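Local coordinates for protein geranyltranstransferase (Staphylococcus aureus, PDB 1RTR) that catalyses the condensation of isopentenyl diphosphate with an allylic diphosphate to give farnesyl diphosphate, a precursor in isoprenoid biosynthesis, at residues N22-V25 / L30-S33; E32-S37 / D113-K118; L138-I143 / A189-N194; Y208-M213 / D286-R291; D218-C223 / G253-L258. All coordinates share one frame; numbering follows the deposited sequence.

Contact 1 of 5, residues N22-V25 / L30-S33; sequences NKSV and LEES
Ser24 meets Glu31 where the loop ahead of helix 30-38 passes alongside the first turn of that helix, bringing their CA atoms to 6.2 Å. Leu30, at the start of the turn, packs on Met155 of the second subunit. Glu31 comes next and carries nearly the whole contact. Its CB points at the loop, and Glu31 CG lies 3.3 Å from Ser24 OG and 3.4 Å from Ser24 N. The same methylene faces the carbonyl oxygen of Asn22, with Asn22 O 3.9 Å from Glu31 CG, so the aliphatic part of the glutamate lies against a run of loop backbone that takes in the carbonyl carbon of Lys23 as well. The chain then bends sharply at its second torsion (chi2 -77°), which folds the carboxylate back over Ser24: Glu31 OE2 sits 3.3 Å from Ser24 CB. No hydrogen bond joins the two segments, and the polar ends look elsewhere. Ser24 OG bonds to the carbonyl of Thr28, tying the loop to itself, while Glu31 OE1 bonds to His147 ND1 of the second subunit. Glu32 follows on the helix, its carboxylate leading away from the loop. The loop backbone thus lies alongside a glutamate whose carboxylate reaches the partner chain, and the contact, made of van der Waals touches between a methylene and loop backbone, forms part of the edge of the dimer interface.

Contact 2 of 5, residues E32-S37 / D113-K118; sequences ESMLYS and DALLTK
Met34 reaches from helix 30-38 onto helix 105-124, and all the close packing runs through this one side chain. Its SD lies 3.7 Å from the methyl CB of Ala114, and its terminal CE is 3.9 Å from the same Ala114 CB, so sulfur and methyl share one small alanine. Nearer its root, Met34 CG rests 4.1 Å from Leu115 CG, the two chains sliding past each other in opposite directions. A bend at the last torsion (chi3 77°) keeps CE close to Ala114 instead of running straight on. Met34 ends over the small side chain of Ala114; Ile21 also touches Met34. Behind this packing, Asp113 O takes both the backbone N and, at 2.6 Å, the OG1 of Thr117, from opposite faces of its plane.

The flanks are looser. Ser37 and Lys118 start toward the other helix without touching it; the amine of partly exposed Lys118 leads away to a weak, long pairing with Glu121. Helix 105-124 also meets the second subunit, Leu116 packing on Leu116 of that chain. The contact itself is buried helix-on-helix packing, one methionine laid over an alanine and a leucine of the facing helix.

Contact 3 of 5, residues L138-I143 / A189-N194; sequences LQRLSI and AADIAN
Arg140 on helix 131-145 and Asp191 near the end of helix 179-193 are the closest backbone pair, yet their CA atoms stand 9.9 Å apart, and the long arginine spans most of the gap. The two side chains approach from opposite directions. Arg140 runs outward in an extended line, then turns at its third torsion (chi3 -69°), which swings the guanidinium to present NE and NH1 to the carboxylate. The chief bond of the salt bridge joins NH1 of Arg140 to OD2 of Asp191 at 3.0 Å and is nearly straight, with 164° at the hydrogen. OD2 lies at the edge of the guanidinium, in its plane, but the nitrogen comes at it from above the carboxylate plane. The two flat groups are turned 50° apart, and this is not the coplanar bidentate pairing, since one carboxylate oxygen takes both N-H contacts. The direct bond from Arg140 NE to Asp191 OD2 is weak at 3.4 Å. A water bridges the same two atoms, accepting from Arg140 NE at 2.8 Å and lying very close to Asp191 OD2, at a distance that may be too short. Phe184 and Met187 of helix 179-193 touch Arg140 as well. Just beyond Asp191 the helix closes in a Schellman motif, with Asn194 at positive phi, Asn194 N bonding weakly to Asp191 O and Val195 N reaching Ala190 O. A buried aspartate close to the carbonyl end of its helix would be expected to have its negative charge disfavoured; the arginine and water gathered on OD2, with Lys200 in a long, weak ion pair at OD1, probably keep it ionised.

Contact 4 of 5, residues Y208-M213 / D286-R291; sequences YHLGMM and DLFYSR
Leu210 and Phe288 cross at about a right angle, the leucine branch lying over one face of the ring. Leu210 CD1 is 3.9 Å from the centroid of the Phe288 ring and 27° off the normal, a CH-pi contact displaced toward the rim, where it meets Phe288 CD1 at 3.5 Å. The ring also fits against the backbone of helix 197-227: Phe288 CD1 lies 3.2 Å from Leu210 O. Phe288 thus makes the main bump of helix 279-289, set in a hollow with Leu210 over its face and Met213 CB at its edge; Phe214 meets it edge-to-face from the same long helix. The fit is reciprocal. Met213 projects the other way, straight at first and then bent at its last torsion (chi3 61°), which tucks the CE methyl into the notch between Phe288 and Tyr289. On one side of the notch Met213 CE touches Phe288 CB at 3.7 Å. On the other, Met213 CE is 3.7 Å from Tyr289 CB. Closest of all is the backbone, with Met213 CE 3.5 Å from Tyr289 N. The same methyl lies at the edge of the Tyr289 ring, near its plane, and the methionine and tyrosine side chains cross at about a right angle. Tyr289 continues past it to helix 245-270, its hydroxyl bonded to Thr259 and its ring in a cation-pi contact with Arg262. These interlocking bumps fasten the last helix of the chain to the long helix 197-227, a helix-on-helix join at the carboxyl-terminal end of the all-alpha isoprenoid synthase fold.

Contact 5 of 5, residues D218-C223 / G253-L258; sequences DDLLDC and GAEDKL
Leu220 stands nearest to Ala254, CA to CA 7.1 Å, where helix 197-227 and helix 245-270 run side by side in roughly opposite senses. The axes of the short segments 218-223 and 253-258 approach to 10.1 Å, with 147° between their N-to-C directions, and Leu220 spans between them. Its CG stands beside its backbone N and anti to the carbonyl carbon (chi1 -80°), which sends both methyls straight across to the facing helix, where they divide the work. Leu220 CD2 rests on the methyl of Ala254, with Ala254 CB at 3.9 Å, and on Glu255 CG at 3.8 Å. Leu220 CD1 reaches one turn further along to Leu258 CD2 at 3.7 Å, the two leucines meeting aslant, and shares Glu255 CG at 3.8 Å. Glu255 lies across Leu220 at about a right angle and offers its methylene as an apolar wall; its extended chain carries the carboxylate on to the hydroxyl of Tyr224, so the polar end stays clear of the leucine. Leu258, also touching Met213 and Ile216, extends the apolar seam back along helix 197-227. Asp219, beside Leu220, ties the same two helices by a polar bond, its OD1 meeting the backbone N of Tyr245, the first residue of the facing helix. Residues 218-222 spell DDLLD, the second aspartate-rich motif of prenyl synthases, which in relatives holds diphosphate through magnesium ions; Leu220, within this motif, is the buried residue that packs on helix 245-270.

Contacts 1 and 2 share Glu32 and Ser33 on helix 30-38, their centres about 9 Å apart, and both border the second subunit, as does contact 3; contact 1 is a partly buried loop edge, contact 2 apolar core. Contacts 4 and 5 lie across the chain's centre from that pair: both use helix 197-227, and they touch where Tyr289 packs on Leu258, contact 5 being nested within the chain loop closed by contact 4. Contact 5 is buried and aliphatic; contact 4, partly buried, adds aromatic rings to the methyls. Contact 3, also partly buried, touches none of the rest and is the one made by charge, with a water between its partners.

Contact 1 of 5, residues N22-V25 / L30-S33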
# COMPACT_ATOMS: atom_id res chain seq x y z
N ASN A 22 13.88 -4.08 9.90
CA ASN A 22 14.71 -5.09 10.56
C ASN A 22 15.20 -6.14 9.57
O ASN A 22 14.49 -6.50 8.62
CB ASN A 22 13.97 -5.76 11.71
CG ASN A 22 13.84 -4.86 12.92
OD1 ASN A 22 14.81 -4.24 13.36
ND2 ASN A 22 12.64 -4.79 13.47
N LYS A 23 16.41 -6.65 9.81
CA LYS A 23 17.06 -7.60 8.92
C LYS A 23 16.24 -8.88 8.64
O LYS A 23 15.47 -9.34 9.48
CB LYS A 23 18.47 -7.95 9.43
CG LYS A 23 19.52 -6.83 9.23
CD LYS A 23 19.37 -6.10 7.86
CE LYS A 23 19.97 -4.69 7.89
NZ LYS A 23 19.17 -3.73 8.72
N SER A 24 16.45 -9.41 7.44
CA SER A 24 15.70 -10.55 6.89
C SER A 24 15.70 -11.80 7.78
O SER A 24 16.76 -12.26 8.22
CB SER A 24 16.23 -10.93 5.50
OG SER A 24 17.24 -10.02 5.06
N VAL A 25 14.51 -12.34 8.03
CA VAL A 25 14.37 -13.62 8.71
C VAL A 25 14.31 -14.78 7.70
O VAL A 25 14.57 -15.93 8.05
CB VAL A 25 13.12 -13.63 9.64
CG1 VAL A 25 13.11 -14.89 10.54
CG2 VAL A 25 13.04 -12.35 10.48
N LEU A 30 15.47 -8.60 0.05
CA LEU A 30 14.32 -7.69 0.11
C LEU A 30 14.57 -6.49 1.00
O LEU A 30 14.40 -5.35 0.58
CB LEU A 30 13.04 -8.42 0.54
CG LEU A 30 11.71 -7.65 0.55
CD1 LEU A 30 11.35 -7.09 -0.82
CD2 LEU A 30 10.61 -8.54 1.04
N GLU A 31 14.99 -6.73 2.23
CA GLU A 31 15.18 -5.63 3.15
C GLU A 31 16.47 -4.81 2.91
O GLU A 31 16.51 -3.63 3.26
CB GLU A 31 15.00 -6.05 4.62
CG GLU A 31 15.13 -7.53 4.91
CD GLU A 31 13.91 -8.35 4.53
OE1 GLU A 31 12.82 -8.14 5.08
OE2 GLU A 31 14.06 -9.24 3.67
N GLU A 32 17.50 -5.39 2.30
CA GLU A 32 18.65 -4.55 1.93
C GLU A 32 18.33 -3.72 0.68
O GLU A 32 18.85 -2.61 0.52
CB GLU A 32 20.00 -5.31 1.84
CG GLU A 32 20.01 -6.61 1.04
CD GLU A 32 21.33 -6.88 0.31
OE1 GLU A 32 22.11 -5.92 0.03
OE2 GLU A 32 21.58 -8.07 -0.02
N SER A 33 17.43 -4.23 -0.16
CA SER A 33 16.87 -3.46 -1.26
C SER A 33 15.98 -2.30 -0.76
O SER A 33 16.13 -1.17 -1.21
CB SER A 33 16.08 -4.37 -2.18
OG SER A 33 15.54 -3.66 -3.28

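Contact 2 of 5, residues E32-S37 / D113-K118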
# COMPACT_ATOMS: atom_id res chain seq x y z
N GLU A 32 17.50 -5.39 2.30
CA GLU A 32 18.65 -4.55 1.93
C GLU A 32 18.33 -3.72 0.68
O GLU A 32 18.85 -2.61 0.52
CB GLU A 32 20.00 -5.31 1.84
CG GLU A 32 20.01 -6.61 1.04
CD GLU A 32 21.33 -6.88 0.31
OE1 GLU A 32 22.11 -5.92 0.03
OE2 GLU A 32 21.58 -8.07 -0.02
N SER A 33 17.43 -4.23 -0.16
CA SER A 33 16.87 -3.46 -1.26
C SER A 33 15.98 -2.30 -0.76
O SER A 33 16.13 -1.17 -1.21
CB SER A 33 16.08 -4.37 -2.18
OG SER A 33 15.54 -3.66 -3.28
N MET A 34 15.08 -2.59 0.17
CA MET A 34 14.24 -1.58 0.81
C MET A 34 15.11 -0.48 1.42
O MET A 34 14.93 0.70 1.13
CB MET A 34 13.34 -2.19 1.90
CG MET A 34 12.14 -3.03 1.38
SD MET A 34 11.45 -4.21 2.59
CE MET A 34 10.53 -3.15 3.61
N LEU A 35 16.06 -0.90 2.25
CA LEU A 35 16.98 -0.01 2.96
C LEU A 35 17.88 0.79 2.02
O LEU A 35 18.16 1.96 2.26
CB LEU A 35 17.84 -0.81 3.94
CG LEU A 35 17.58 -0.67 5.44
CD1 LEU A 35 16.46 0.32 5.82
CD2 LEU A 35 17.31 -2.04 6.04
N TYR A 36 18.33 0.15 0.95
CA TYR A 36 19.16 0.81 -0.05
C TYR A 36 18.52 2.11 -0.56
O TYR A 36 19.16 3.17 -0.51
CB TYR A 36 19.50 -0.13 -1.22
CG TYR A 36 20.36 0.49 -2.31
CD1 TYR A 36 21.73 0.71 -2.11
CD2 TYR A 36 19.80 0.87 -3.53
CE1 TYR A 36 22.51 1.29 -3.11
CE2 TYR A 36 20.58 1.44 -4.54
CZ TYR A 36 21.94 1.65 -4.32
OH TYR A 36 22.69 2.22 -5.33
N SER A 37 17.28 2.02 -1.04
CA SER A 37 16.56 3.19 -1.55
C SER A 37 16.14 4.15 -0.44
O SER A 37 16.17 5.37 -0.62
CB SER A 37 15.34 2.77 -2.36
OG SER A 37 15.71 1.96 -3.45
N ASP A 113 6.57 -2.52 -3.28
CA ASP A 113 5.33 -3.04 -2.67
C ASP A 113 5.42 -3.18 -1.15
O ASP A 113 4.47 -2.83 -0.43
CB ASP A 113 4.97 -4.37 -3.29
CG ASP A 113 4.58 -4.23 -4.75
OD1 ASP A 113 4.40 -5.27 -5.43
OD2 ASP A 113 4.44 -3.12 -5.29
N ALA A 114 6.57 -3.66 -0.68
CA ALA A 114 6.80 -3.84 0.73
C ALA A 114 6.82 -2.49 1.46
O ALA A 114 6.26 -2.35 2.56
CB ALA A 114 8.10 -4.63 0.98
N LEU A 115 7.44 -1.49 0.85
CA LEU A 115 7.56 -0.19 1.50
C LEU A 115 6.19 0.48 1.61
O LEU A 115 5.86 1.04 2.67
CB LEU A 115 8.57 0.72 0.78
CG LEU A 115 10.05 0.46 1.06
CD1 LEU A 115 10.89 0.98 -0.08
CD2 LEU A 115 10.49 1.09 2.37
N LEU A 116 5.40 0.40 0.54
CA LEU A 116 4.02 0.83 0.58
C LEU A 116 3.31 0.18 1.74
O LEU A 116 2.72 0.86 2.58
CB LEU A 116 3.31 0.48 -0.74
CG LEU A 116 2.24 1.43 -1.27
CD1 LEU A 116 1.34 0.81 -2.36
CD2 LEU A 116 1.40 2.06 -0.17
N THR A 117 3.37 -1.15 1.81
CA THR A 117 2.76 -1.87 2.91
C THR A 117 3.30 -1.42 4.28
O THR A 117 2.51 -1.17 5.21
CB THR A 117 2.95 -3.38 2.72
OG1 THR A 117 2.77 -3.72 1.35
CG2 THR A 117 1.84 -4.17 3.41
N LYS A 118 4.63 -1.30 4.41
CA LYS A 118 5.21 -0.95 5.72
C LYS A 118 4.72 0.41 6.25
O LYS A 118 4.51 0.57 7.46
CB LYS A 118 6.75 -1.00 5.67
CG LYS A 118 7.43 -0.76 7.01
CD LYS A 118 7.21 -1.91 7.99
CE LYS A 118 8.24 -1.88 9.12
NZ LYS A 118 7.62 -2.11 10.47

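Contact 3 of 5, residues L138-I143 / A189-N194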
# COMPACT_ATOMS: atom_id res chain seq x y z
N LEU A 138 -4.23 7.54 8.43
CA LEU A 138 -4.23 6.42 7.47
C LEU A 138 -5.17 6.69 6.30
O LEU A 138 -4.79 6.52 5.14
CB LEU A 138 -4.64 5.11 8.16
CG LEU A 138 -3.55 4.38 8.93
CD1 LEU A 138 -4.16 3.54 10.05
CD2 LEU A 138 -2.71 3.50 8.03
N GLN A 139 -6.38 7.13 6.62
CA GLN A 139 -7.37 7.50 5.62
C GLN A 139 -6.79 8.53 4.67
O GLN A 139 -6.88 8.37 3.45
CB GLN A 139 -8.62 8.07 6.28
CG GLN A 139 -9.89 7.79 5.51
CD GLN A 139 -11.13 8.25 6.25
OE1 GLN A 139 -12.17 8.49 5.63
NE2 GLN A 139 -11.04 8.37 7.59
N ARG A 140 -6.18 9.56 5.23
CA ARG A 140 -5.61 10.63 4.44
C ARG A 140 -4.43 10.16 3.60
O ARG A 140 -4.31 10.53 2.43
CB ARG A 140 -5.23 11.80 5.35
CG ARG A 140 -4.95 13.08 4.62
CD ARG A 140 -4.46 14.20 5.52
NE ARG A 140 -5.50 14.66 6.43
CZ ARG A 140 -6.48 15.50 6.09
NH1 ARG A 140 -7.37 15.86 6.99
NH2 ARG A 140 -6.54 15.98 4.84
N LEU A 141 -3.56 9.34 4.17
CA LEU A 141 -2.45 8.79 3.40
C LEU A 141 -2.95 7.94 2.21
O LEU A 141 -2.40 8.03 1.12
CB LEU A 141 -1.51 7.97 4.31
CG LEU A 141 -0.12 7.62 3.75
CD1 LEU A 141 0.55 8.82 3.08
CD2 LEU A 141 0.77 7.04 4.85
N SER A 142 -3.97 7.13 2.43
CA SER A 142 -4.43 6.23 1.38
C SER A 142 -5.09 6.98 0.21
O SER A 142 -4.89 6.61 -0.95
CB SER A 142 -5.35 5.14 1.94
OG SER A 142 -6.51 5.72 2.51
N ILE A 143 -5.87 8.01 0.53
CA ILE A 143 -6.41 8.92 -0.49
C ILE A 143 -5.30 9.72 -1.20
O ILE A 143 -5.32 9.86 -2.41
CB ILE A 143 -7.50 9.88 0.10
CG1 ILE A 143 -8.73 9.09 0.60
CG2 ILE A 143 -7.95 10.90 -0.92
CD1 ILE A 143 -9.60 9.89 1.58
N ALA A 189 -0.48 16.50 10.17
CA ALA A 189 -0.03 17.26 11.34
C ALA A 189 -1.19 18.02 11.97
O ALA A 189 -1.41 17.97 13.19
CB ALA A 189 1.13 18.20 11.00
N ALA A 190 -1.97 18.69 11.15
CA ALA A 190 -3.11 19.44 11.66
C ALA A 190 -4.04 18.53 12.43
O ALA A 190 -4.64 18.94 13.44
CB ALA A 190 -3.84 20.11 10.53
N ASP A 191 -4.13 17.28 11.96
CA ASP A 191 -4.97 16.25 12.59
C ASP A 191 -4.40 15.73 13.91
O ASP A 191 -5.14 15.52 14.88
CB ASP A 191 -5.23 15.10 11.60
CG ASP A 191 -6.42 15.37 10.69
OD1 ASP A 191 -7.17 16.33 10.96
OD2 ASP A 191 -6.68 14.69 9.67
N ILE A 192 -3.09 15.51 13.95
CA ILE A 192 -2.44 15.12 15.20
C ILE A 192 -2.56 16.25 16.22
O ILE A 192 -2.85 16.00 17.40
CB ILE A 192 -0.99 14.74 14.95
CG1 ILE A 192 -0.92 13.43 14.16
CG2 ILE A 192 -0.22 14.65 16.28
CD1 ILE A 192 0.29 13.31 13.27
N ALA A 193 -2.39 17.50 15.76
CA ALA A 193 -2.50 18.67 16.64
C ALA A 193 -3.93 18.95 17.09
O ALA A 193 -4.16 19.65 18.07
CB ALA A 193 -1.91 19.89 15.97
N ASN A 194 -4.90 18.41 16.36
CA ASN A 194 -6.30 18.65 16.69
C ASN A 194 -6.69 20.13 16.63
O ASN A 194 -7.46 20.61 17.45
CB ASN A 194 -6.63 18.05 18.06
CG ASN A 194 -8.11 18.05 18.36
OD1 ASN A 194 -8.52 18.30 19.50
ND2 ASN A 194 -8.93 17.79 17.34
O HOH W 1 -4.75 13.36 8.81

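Contact 4 of 5, residues Y208-M213 / D286-R291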
# COMPACT_ATOMS: atom_id res chain seq x y z
N TYR A 208 -1.52 23.35 -0.68
CA TYR A 208 -1.76 23.31 -2.12
C TYR A 208 -0.84 24.26 -2.89
O TYR A 208 -0.17 23.84 -3.84
CB TYR A 208 -3.23 23.63 -2.45
CG TYR A 208 -3.42 23.90 -3.92
CD1 TYR A 208 -3.50 25.22 -4.40
CD2 TYR A 208 -3.50 22.85 -4.84
CE1 TYR A 208 -3.67 25.48 -5.76
CE2 TYR A 208 -3.67 23.10 -6.21
CZ TYR A 208 -3.76 24.42 -6.66
OH TYR A 208 -3.92 24.68 -7.99
N HIS A 209 -0.79 25.52 -2.47
CA HIS A 209 0.06 26.52 -3.16
C HIS A 209 1.53 26.19 -3.02
O HIS A 209 2.29 26.28 -4.00
CB HIS A 209 -0.24 27.94 -2.68
CG HIS A 209 -1.61 28.41 -3.06
ND1 HIS A 209 -1.99 28.58 -4.38
CD2 HIS A 209 -2.69 28.71 -2.31
CE1 HIS A 209 -3.25 28.98 -4.42
NE2 HIS A 209 -3.70 29.06 -3.18
N LEU A 210 1.93 25.78 -1.82
CA LEU A 210 3.31 25.35 -1.60
C LEU A 210 3.68 24.23 -2.57
O LEU A 210 4.78 24.23 -3.12
CB LEU A 210 3.51 24.90 -0.15
CG LEU A 210 4.92 24.42 0.20
CD1 LEU A 210 5.85 25.63 0.28
CD2 LEU A 210 4.91 23.65 1.52
N GLY A 211 2.75 23.31 -2.79
CA GLY A 211 2.96 22.19 -3.69
C GLY A 211 3.15 22.59 -5.14
O GLY A 211 4.03 22.06 -5.82
N MET A 212 2.32 23.52 -5.62
CA MET A 212 2.45 24.02 -6.98
C MET A 212 3.77 24.78 -7.20
O MET A 212 4.37 24.69 -8.27
CB MET A 212 1.22 24.85 -7.39
CG MET A 212 -0.14 24.09 -7.29
SD MET A 212 -0.25 22.43 -8.13
CE MET A 212 0.13 22.85 -9.77
N MET A 213 4.24 25.49 -6.17
CA MET A 213 5.56 26.15 -6.24
C MET A 213 6.65 25.20 -6.69
O MET A 213 7.46 25.52 -7.56
CB MET A 213 5.97 26.78 -4.90
CG MET A 213 5.08 27.94 -4.44
SD MET A 213 5.66 28.64 -2.90
CE MET A 213 7.27 29.18 -3.46
N ASP A 286 9.92 30.13 1.38
CA ASP A 286 11.06 30.85 0.81
C ASP A 286 12.13 29.93 0.23
O ASP A 286 12.82 30.30 -0.71
CB ASP A 286 11.64 31.88 1.80
CG ASP A 286 10.86 33.21 1.79
OD1 ASP A 286 10.87 33.90 2.83
OD2 ASP A 286 10.22 33.65 0.80
N LEU A 287 12.25 28.72 0.78
CA LEU A 287 13.17 27.72 0.23
C LEU A 287 12.67 27.19 -1.12
O LEU A 287 13.46 26.99 -2.04
CB LEU A 287 13.41 26.58 1.23
CG LEU A 287 14.89 26.34 1.55
CD1 LEU A 287 15.23 26.55 3.04
CD2 LEU A 287 15.35 24.96 1.07
N PHE A 288 11.36 27.00 -1.22
CA PHE A 288 10.71 26.60 -2.47
C PHE A 288 10.80 27.74 -3.50
O PHE A 288 10.89 27.49 -4.70
CB PHE A 288 9.23 26.26 -2.23
CG PHE A 288 8.98 24.85 -1.76
CD1 PHE A 288 7.84 24.17 -2.19
CD2 PHE A 288 9.85 24.20 -0.88
CE1 PHE A 288 7.58 22.86 -1.77
CE2 PHE A 288 9.60 22.90 -0.46
CZ PHE A 288 8.46 22.22 -0.90
N TYR A 289 10.77 28.98 -3.01
CA TYR A 289 10.82 30.16 -3.87
C TYR A 289 12.22 30.50 -4.38
O TYR A 289 12.39 30.82 -5.56
CB TYR A 289 10.21 31.37 -3.18
CG TYR A 289 9.88 32.49 -4.13
CD1 TYR A 289 8.93 32.32 -5.14
CD2 TYR A 289 10.52 33.72 -4.04
CE1 TYR A 289 8.62 33.35 -6.02
CE2 TYR A 289 10.22 34.76 -4.92
CZ TYR A 289 9.27 34.57 -5.90
OH TYR A 289 8.96 35.59 -6.77
N SER A 290 13.20 30.45 -3.48
CA SER A 290 14.58 30.80 -3.82
C SER A 290 15.00 30.06 -5.09
O SER A 290 15.12 28.83 -5.10
CB SER A 290 15.53 30.48 -2.67
OG SER A 290 16.58 29.64 -3.09
N ARG A 291 15.21 30.83 -6.16
CA ARG A 291 15.58 30.33 -7.49
C ARG A 291 14.43 29.60 -8.18
O ARG A 291 14.17 29.81 -9.37
CB ARG A 291 16.82 29.44 -7.43
CG ARG A 291 18.03 30.10 -6.82
CD ARG A 291 19.09 30.44 -7.82
NE ARG A 291 20.09 29.38 -7.94
CZ ARG A 291 21.26 29.38 -7.31
NH1 ARG A 291 22.11 28.37 -7.48
NH2 ARG A 291 21.59 30.38 -6.49

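Contact 5 of 5, residues D218-C223 / G253-L258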
# COMPACT_ATOMS: atom_id res chain seq x y z
N ASP A 218 11.43 24.24 -10.37
CA ASP A 218 12.26 23.25 -11.07
C ASP A 218 12.29 23.40 -12.58
O ASP A 218 13.36 23.24 -13.19
CB ASP A 218 11.78 21.85 -10.71
CG ASP A 218 12.70 21.15 -9.76
OD1 ASP A 218 13.37 20.20 -10.21
OD2 ASP A 218 12.83 21.50 -8.55
N ASP A 219 11.14 23.68 -13.18
CA ASP A 219 11.07 23.99 -14.61
C ASP A 219 11.90 25.23 -14.94
O ASP A 219 12.68 25.22 -15.88
CB ASP A 219 9.62 24.17 -15.07
CG ASP A 219 8.91 22.85 -15.29
OD1 ASP A 219 7.67 22.83 -15.12
OD2 ASP A 219 9.49 21.79 -15.62
N LEU A 220 11.74 26.28 -14.13
CA LEU A 220 12.52 27.51 -14.28
C LEU A 220 14.02 27.25 -14.19
O LEU A 220 14.77 27.66 -15.09
CB LEU A 220 12.08 28.58 -13.28
CG LEU A 220 10.81 29.36 -13.67
CD1 LEU A 220 10.20 30.06 -12.48
CD2 LEU A 220 11.09 30.33 -14.81
N LEU A 221 14.46 26.56 -13.14
CA LEU A 221 15.88 26.21 -12.98
C LEU A 221 16.46 25.41 -14.15
O LEU A 221 17.62 25.60 -14.51
CB LEU A 221 16.11 25.47 -11.66
CG LEU A 221 16.41 26.33 -10.43
CD1 LEU A 221 16.38 25.47 -9.19
CD2 LEU A 221 17.76 27.04 -10.56
N ASP A 222 15.66 24.54 -14.76
CA ASP A 222 16.10 23.80 -15.95
C ASP A 222 16.29 24.74 -17.14
O ASP A 222 17.18 24.53 -17.97
CB ASP A 222 15.09 22.70 -16.34
CG ASP A 222 15.20 21.46 -15.45
OD1 ASP A 222 16.29 21.15 -14.92
OD2 ASP A 222 14.21 20.72 -15.24
N CYS A 223 15.45 25.77 -17.21
CA CYS A 223 15.54 26.78 -18.26
C CYS A 223 16.67 27.79 -17.98
O CYS A 223 17.45 28.10 -18.88
CB CYS A 223 14.19 27.47 -18.48
SG CYS A 223 14.28 29.12 -19.24
N GLY A 253 5.98 33.90 -17.89
CA GLY A 253 4.71 33.34 -17.46
C GLY A 253 4.89 32.40 -16.28
O GLY A 253 4.13 32.48 -15.31
N ALA A 254 5.90 31.54 -16.37
CA ALA A 254 6.27 30.63 -15.29
C ALA A 254 6.66 31.36 -14.00
O ALA A 254 6.11 31.08 -12.93
CB ALA A 254 7.35 29.69 -15.73
N GLU A 255 7.57 32.32 -14.11
CA GLU A 255 7.93 33.16 -12.96
C GLU A 255 6.71 33.84 -12.34
O GLU A 255 6.61 33.96 -11.12
CB GLU A 255 8.95 34.23 -13.36
CG GLU A 255 10.39 33.75 -13.40
CD GLU A 255 11.33 34.73 -14.08
OE1 GLU A 255 10.91 35.88 -14.38
OE2 GLU A 255 12.50 34.37 -14.33
N ASP A 256 5.78 34.29 -13.18
CA ASP A 256 4.56 34.93 -12.69
C ASP A 256 3.73 33.92 -11.90
O ASP A 256 3.17 34.26 -10.85
CB ASP A 256 3.73 35.49 -13.85
CG ASP A 256 4.16 36.89 -14.26
OD1 ASP A 256 5.32 37.28 -13.99
OD2 ASP A 256 3.38 37.68 -14.87
N LYS A 257 3.67 32.69 -12.42
CA LYS A 257 2.93 31.60 -11.81
C LYS A 257 3.52 31.26 -10.44
O LYS A 257 2.78 31.19 -9.45
CB LYS A 257 2.96 30.37 -12.73
CG LYS A 257 1.69 29.56 -12.68
CD LYS A 257 0.49 30.44 -12.96
CE LYS A 257 -0.46 29.80 -13.95
NZ LYS A 257 -1.60 30.75 -14.16
N LEU A 258 4.84 31.09 -10.42
CA LEU A 258 5.58 30.86 -9.19
C LEU A 258 5.22 31.91 -8.16
O LEU A 258 4.79 31.57 -7.05
CB LEU A 258 7.09 30.88 -9.45
CG LEU A 258 8.04 30.51 -8.30
CD1 LEU A 258 7.48 29.41 -7.36
CD2 LEU A 258 9.38 30.09 -8.86